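Long-range contact in putative hydroxymethylglutaryl-CoA synthase (Streptococcus mutans, PDB 3SQZ), which probably acts as a hydroxymethylglutaryl-CoA synthase, a thiolase-fold acyltransferase that makes 3-hydroxy-3-methylglutaryl-CoA, and binds coenzyme A: residues Ser68-Pro80 with Ser301-Thr313. Sequence-based numbering, arbitrary orientation. Where two conformers were deposited one is given.
Sequences SKGLLLNALSIAP and SILYSKQIGNIYT. With COA (coenzyme A), chain D.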
loop_
_atom_site.group_PDB
_atom_site.type_symbol
_atom_site.label_atom_id
_atom_site.label_comp_id
_atom_site.label_asym_id
_atom_site.label_seq_id
_atom_site.Cartn_x
_atom_site.Cartn_y
_atom_site.Cartn_z
ATOM N N SER A 68 7.589 -18.822 6.689
ATOM C CA SER A 68 6.954 -19.368 5.490
ATOM C C SER A 68 5.522 -19.840 5.736
ATOM O O SER A 68 4.659 -19.687 4.869
ATOM C CB SER A 68 7.790 -20.498 4.890
ATOM O OG SER A 68 7.900 -21.581 5.792
ATOM N N LYS A 69 5.270 -20.410 6.914
ATOM C CA LYS A 69 3.933 -20.907 7.254
ATOM C C LYS A 69 3.202 -20.024 8.266
ATOM O O LYS A 69 1.995 -19.800 8.153
ATOM C CB LYS A 69 4.007 -22.343 7.785
ATOM C CG LYS A 69 4.544 -23.347 6.781
ATOM C CD LYS A 69 4.485 -24.766 7.323
ATOM N N GLY A 70 3.932 -19.532 9.262
ATOM C CA GLY A 70 3.335 -18.733 10.316
ATOM C C GLY A 70 2.845 -17.381 9.831
ATOM O O GLY A 70 1.691 -17.016 10.044
ATOM N N LEU A 71 3.727 -16.635 9.173
ATOM C CA LEU A 71 3.380 -15.313 8.655
ATOM C C LEU A 71 2.900 -15.358 7.213
ATOM O O LEU A 71 2.265 -14.416 6.744
ATOM C CB LEU A 71 4.583 -14.372 8.742
ATOM C CG LEU A 71 5.176 -14.176 10.134
ATOM C CD1 LEU A 71 6.367 -13.230 10.065
ATOM C CD2 LEU A 71 4.114 -13.666 11.094
ATOM N N LEU A 72 3.220 -16.449 6.518
ATOM C CA LEU A 72 3.011 -16.562 5.071
ATOM C C LEU A 72 3.807 -15.506 4.298
ATOM O O LEU A 72 3.286 -14.851 3.391
ATOM C CB LEU A 72 1.523 -16.541 4.700
ATOM C CG LEU A 72 0.704 -17.718 5.246
ATOM C CD1 LEU A 72 -0.779 -17.481 5.030
ATOM C CD2 LEU A 72 1.128 -19.041 4.617
ATOM N N LEU A 73 5.070 -15.340 4.679
ATOM C CA LEU A 73 5.979 -14.423 3.997
ATOM C C LEU A 73 7.204 -15.160 3.474
ATOM O O LEU A 73 7.796 -15.980 4.180
ATOM C CB LEU A 73 6.444 -13.308 4.939
ATOM C CG LEU A 73 5.443 -12.193 5.237
ATOM C CD1 LEU A 73 5.966 -11.292 6.349
ATOM C CD2 LEU A 73 5.171 -11.380 3.981
ATOM N N ASN A 74 7.593 -14.839 2.246
ATOM C CA ASN A 74 8.793 -15.401 1.632
ATOM C C ASN A 74 9.969 -14.430 1.625
ATOM O O ASN A 74 11.114 -14.835 1.789
ATOM C CB ASN A 74 8.504 -15.832 0.193
ATOM C CG ASN A 74 7.443 -16.901 0.106
ATOM O OD1 ASN A 74 6.676 -16.951 -0.855
ATOM N ND2 ASN A 74 7.388 -17.761 1.110
ATOM N N ALA A 75 9.680 -13.151 1.415
ATOM C CA ALA A 75 10.720 -12.150 1.241
ATOM C C ALA A 75 10.133 -10.772 1.479
ATOM O O ALA A 75 8.919 -10.584 1.395
ATOM C CB ALA A 75 11.315 -12.243 -0.164
ATOM N N LEU A 76 10.997 -9.804 1.757
ATOM C CA LEU A 76 10.614 -8.425 2.087
ATOM C C LEU A 76 11.427 -7.452 1.243
ATOM O O LEU A 76 12.636 -7.636 1.147
ATOM C CB LEU A 76 10.961 -8.120 3.549
ATOM C CG LEU A 76 10.587 -9.128 4.633
ATOM C CD1 LEU A 76 11.113 -8.652 5.984
ATOM C CD2 LEU A 76 9.084 -9.327 4.680
ATOM N N SER A 77 10.813 -6.392 0.727
ATOM C CA SER A 77 11.576 -5.337 0.081
ATOM C C SER A 77 12.305 -4.488 1.110
ATOM O O SER A 77 11.736 -4.116 2.138
ATOM C CB SER A 77 10.674 -4.427 -0.742
ATOM O OG SER A 77 10.142 -5.136 -1.847
ATOM N N ILE A 78 13.554 -4.153 0.799
ATOM C CA ILE A 78 14.390 -3.317 1.652
ATOM C C ILE A 78 14.771 -2.073 0.870
ATOM O O ILE A 78 15.209 -2.159 -0.278
ATOM C CB ILE A 78 15.658 -4.080 2.101
ATOM C CG1 ILE A 78 15.281 -5.266 2.999
ATOM C CG2 ILE A 78 16.650 -3.142 2.792
ATOM C CD1 ILE A 78 14.499 -4.892 4.244
ATOM N N ALA A 79 14.590 -0.911 1.495
ATOM C CA ALA A 79 14.890 0.370 0.864
ATOM C C ALA A 79 16.150 0.986 1.460
ATOM O O ALA A 79 16.293 1.038 2.680
ATOM C CB ALA A 79 13.730 1.331 1.041
ATOM N N PRO A 80 17.064 1.466 0.604
ATOM C CA PRO A 80 18.213 2.236 1.079
ATOM C C PRO A 80 17.764 3.651 1.427
ATOM O O PRO A 80 16.649 4.056 1.103
ATOM C CB PRO A 80 19.119 2.273 -0.147
ATOM C CG PRO A 80 18.146 2.335 -1.287
ATOM C CD PRO A 80 16.981 1.462 -0.867
ATOM N N SER A 301 -4.792 -12.648 -4.211
ATOM C CA SER A 301 -4.599 -11.316 -3.649
ATOM C C SER A 301 -3.367 -11.183 -2.760
ATOM O O SER A 301 -2.877 -10.072 -2.563
ATOM C CB SER A 301 -5.855 -10.843 -2.901
ATOM O OG SER A 301 -5.941 -11.392 -1.597
ATOM N N ILE A 302 -2.857 -12.296 -2.226
ATOM C CA ILE A 302 -1.704 -12.220 -1.326
ATOM C C ILE A 302 -0.367 -12.536 -1.994
ATOM O O ILE A 302 0.680 -12.447 -1.358
ATOM C CB ILE A 302 -1.893 -13.100 -0.062
ATOM C CG1 ILE A 302 -1.908 -14.595 -0.407
ATOM C CG2 ILE A 302 -3.158 -12.689 0.690
ATOM C CD1 ILE A 302 -1.992 -15.485 0.826
ATOM N N LEU A 303 -0.397 -12.876 -3.277
ATOM C CA LEU A 303 0.811 -13.303 -3.975
ATOM C C LEU A 303 1.934 -12.267 -3.921
ATOM O O LEU A 303 3.077 -12.602 -3.634
ATOM C CB LEU A 303 0.471 -13.610 -5.425
ATOM C CG LEU A 303 0.985 -14.853 -6.141
ATOM C CD1 LEU A 303 0.986 -16.081 -5.246
ATOM C CD2 LEU A 303 0.100 -15.089 -7.348
ATOM N N TYR A 304 1.621 -11.006 -4.201
ATOM C CA TYR A 304 2.676 -9.992 -4.207
ATOM C C TYR A 304 3.192 -9.708 -2.799
ATOM O O TYR A 304 4.400 -9.585 -2.584
ATOM C CB TYR A 304 2.220 -8.702 -4.888
ATOM C CG TYR A 304 1.904 -8.849 -6.362
ATOM C CD1 TYR A 304 2.365 -9.935 -7.102
ATOM C CD2 TYR A 304 1.140 -7.888 -7.012
ATOM C CE1 TYR A 304 2.064 -10.060 -8.448
ATOM C CE2 TYR A 304 0.835 -8.003 -8.353
ATOM C CZ TYR A 304 1.295 -9.093 -9.065
ATOM O OH TYR A 304 0.998 -9.231 -10.397
ATOM N N SER A 305 2.281 -9.621 -1.838
ATOM C CA SER A 305 2.675 -9.318 -0.474
ATOM C C SER A 305 3.641 -10.366 0.099
ATOM O O SER A 305 4.524 -10.037 0.885
ATOM C CB SER A 305 1.430 -9.155 0.391
ATOM O OG SER A 305 0.728 -7.985 -0.012
ATOM N N LYS A 306 3.488 -11.621 -0.313
ATOM C CA LYS A 306 4.404 -12.680 0.117
ATOM C C LYS A 306 5.852 -12.395 -0.269
ATOM O O LYS A 306 6.769 -12.944 0.342
ATOM C CB LYS A 306 4.002 -14.026 -0.483
ATOM C CG LYS A 306 2.763 -14.620 0.126
ATOM C CD LYS A 306 2.526 -16.032 -0.382
ATOM C CE LYS A 306 1.331 -16.677 0.297
ATOM N NZ LYS A 306 1.047 -18.039 -0.217
ATOM N N GLN A 307 6.049 -11.586 -1.307
ATOM C CA GLN A 307 7.386 -11.276 -1.815
ATOM C C GLN A 307 7.897 -9.901 -1.399
ATOM O O GLN A 307 9.078 -9.612 -1.565
ATOM C CB GLN A 307 7.401 -11.334 -3.344
ATOM C CG GLN A 307 6.901 -12.631 -3.948
ATOM C CD GLN A 307 7.603 -13.828 -3.375
ATOM O OE1 GLN A 307 8.834 -13.881 -3.325
ATOM N NE2 GLN A 307 6.825 -14.799 -2.919
ATOM N N ILE A 308 6.995 -9.043 -0.921
ATOM C CA ILE A 308 7.281 -7.632 -0.673
ATOM C C ILE A 308 7.242 -7.251 0.804
ATOM O O ILE A 308 8.006 -6.390 1.248
ATOM C CB ILE A 308 6.278 -6.753 -1.463
ATOM C CG1 ILE A 308 6.580 -6.888 -2.955
ATOM C CG2 ILE A 308 6.305 -5.289 -0.999
ATOM C CD1 ILE A 308 5.458 -6.473 -3.846
ATOM N N GLY A 309 6.365 -7.889 1.569
ATOM C CA GLY A 309 6.200 -7.528 2.961
ATOM C C GLY A 309 5.159 -6.442 3.150
ATOM O O GLY A 309 4.313 -6.205 2.287
ATOM N N ASN A 310 5.228 -5.783 4.298
ATOM C CA ASN A 310 4.271 -4.757 4.692
ATOM C C ASN A 310 4.620 -3.426 4.044
ATOM O O ASN A 310 5.757 -2.966 4.146
ATOM C CB ASN A 310 4.360 -4.641 6.216
ATOM C CG ASN A 310 3.270 -3.793 6.832
ATOM O OD1 ASN A 310 2.414 -3.233 6.147
ATOM N ND2 ASN A 310 3.291 -3.718 8.156
ATOM N N ILE A 311 3.640 -2.798 3.392
ATOM C CA ILE A 311 3.834 -1.455 2.849
ATOM C C ILE A 311 2.821 -0.469 3.420
ATOM O O ILE A 311 2.516 0.559 2.812
ATOM C CB ILE A 311 3.909 -1.427 1.294
ATOM C CG1 ILE A 311 2.561 -1.753 0.636
ATOM C CG2 ILE A 311 5.020 -2.368 0.815
ATOM C CD1 ILE A 311 2.538 -1.446 -0.852
ATOM N N TYR A 312 2.330 -0.780 4.619
ATOM C CA TYR A 312 1.437 0.113 5.351
ATOM C C TYR A 312 0.261 0.598 4.478
ATOM O O TYR A 312 -0.578 -0.228 4.078
ATOM C CB TYR A 312 2.211 1.268 6.002
ATOM C CG TYR A 312 3.179 0.925 7.134
ATOM C CD1 TYR A 312 2.982 -0.167 7.985
ATOM C CD2 TYR A 312 4.265 1.760 7.387
ATOM C CE1 TYR A 312 3.864 -0.413 9.045
ATOM C CE2 TYR A 312 5.131 1.529 8.428
ATOM C CZ TYR A 312 4.933 0.444 9.256
ATOM O OH TYR A 312 5.793 0.197 10.301
ATOM N N THR A 313 0.171 1.899 4.185
ATOM C CA THR A 313 -0.992 2.424 3.465
ATOM C C THR A 313 -1.277 1.718 2.149
ATOM O O THR A 313 -2.429 1.601 1.742
ATOM C CB THR A 313 -0.873 3.945 3.171
ATOM O OG1 THR A 313 0.290 4.203 2.371
ATOM C CG2 THR A 313 -0.850 4.768 4.464
HETATM N N1A COA D . 5.774 -23.202 12.175
HETATM C C2A COA D . 4.637 -22.604 11.760
HETATM N N3A COA D . 4.179 -21.466 12.400
HETATM C C4A COA D . 4.883 -20.955 13.447
HETATM C C5A COA D . 6.057 -21.568 13.884
HETATM C C6A COA D . 6.502 -22.673 13.261
HETATM N N6A COA D . 7.710 -23.310 13.693
HETATM N N7A COA D . 6.554 -20.851 14.941
HETATM C C8A COA D . 5.731 -19.825 15.176
HETATM N N9A COA D . 4.673 -19.919 14.237
HETATM C C1B COA D . 3.625 -18.929 14.032
HETATM C C2B COA D . 2.283 -18.870 14.813
HETATM O O2B COA D . 1.662 -19.839 15.529
HETATM C C3B COA D . 1.609 -17.690 14.135
HETATM O O3B COA D . 0.440 -17.735 13.416
HETATM P P3B COA D . -0.946 -17.849 14.089
HETATM O O7A COA D . -1.334 -16.448 14.690
HETATM O O8A COA D . -1.908 -18.237 12.922
HETATM O O9A COA D . -0.913 -18.912 15.157
HETATM C C4B COA D . 2.767 -16.826 13.811
HETATM O O4B COA D . 3.661 -17.756 13.167
HETATM C C5B COA D . 3.201 -15.632 14.591
HETATM O O5B COA D . 3.685 -16.160 15.796
HETATM P P1A COA D . 4.216 -15.190 16.928
HETATM O O1A COA D . 3.091 -14.153 17.324
HETATM O O2A COA D . 4.660 -16.002 18.128
HETATM O O3A COA D . 5.448 -14.413 16.282
HETATM P P2A COA D . 6.052 -13.056 16.842
HETATM O O4A COA D . 5.957 -12.999 18.412
HETATM O O5A COA D . 7.494 -12.938 16.405
HETATM O O6A COA D . 5.215 -11.832 16.240
HETATM C CBP COA D . 3.899 -10.594 14.616
HETATM C CCP COA D . 4.565 -11.892 14.998
HETATM C CDP COA D . 2.845 -10.277 15.622
HETATM C CEP COA D . 3.263 -10.708 13.251
HETATM C CAP COA D . 4.962 -9.531 14.600
HETATM O OAP COA D . 5.798 -9.656 13.522
HETATM C C9P COA D . 4.396 -8.128 14.696
HETATM O O9P COA D . 3.963 -7.658 15.743
HETATM N N8P COA D . 4.447 -7.337 13.453
HETATM C C7P COA D . 3.791 -6.048 13.354
HETATM C C6P COA D . 2.280 -6.131 13.296
HETATM C C5P COA D . 1.609 -4.780 13.045
HETATM O O5P COA D . 2.211 -3.868 12.526
HETATM N N4P COA D . 0.212 -4.637 13.356
HETATM C C3P COA D . -0.485 -3.385 13.026
HETATM C C2P COA D . -1.501 -3.453 11.920
HETATM S S1P COA D . -2.640 -4.797 11.989
#
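Beside the coenzyme A pocket of this thiolase-fold enzyme, the loop and edge strand that follow helix 64-71 lie against the C-terminal end of the short helix 305-308, mainly through backbone hydrogen bonds. Lys-306 O, near the end of that helix, is gripped by two consecutive amides: Asn-74 N at 2.8 Å and Ala-75 N at 3.1 Å, both in the carbonyl plane. Two residues further on, Ser-77 N donates to Ile-308 O over 2.9 Å; the bond is nearly straight at hydrogen (167°), although the donor sits above the carbonyl plane. Strand 75-78 pairs on with strand 49-52, which joins the helix end to the small three-stranded sheet, and Arg-373 NH1 bonds both Gln-307 O and Ser-77 OG, the latter also pairing with Ser-46 OG.

At the more open margin the side chains of Asn-74 and Gln-307 meet. Gln-307 folds back at chi2 (-53°), and its NE2 reaches a lone pair of Asn-74 OD1 at 3.0 Å, with the two amide planes 46° apart. The extended chain of Lys-306 runs past Leu-72, its CG 3.3 Å from Leu-72 O, a buried carbonyl without a hydrogen-bond partner.

On the pocket side, Gly-70 lets the ribose come close, its CA 3.0 Å from COA O4B, and Gly-70 O accepts from Lys-272 NZ, which also hydrogen-bonds the coenzyme. Asn-310, predicted to bind 3-hydroxy-3-methylglutaryl-CoA, follows Gly-309, and its OD1 accepts from Tyr-312 N in an Asx turn. Gly-309 leaves the helix with positive phi, and its bare CA receives a leucine methyl, Leu-73 CD2, at 4.1 Å.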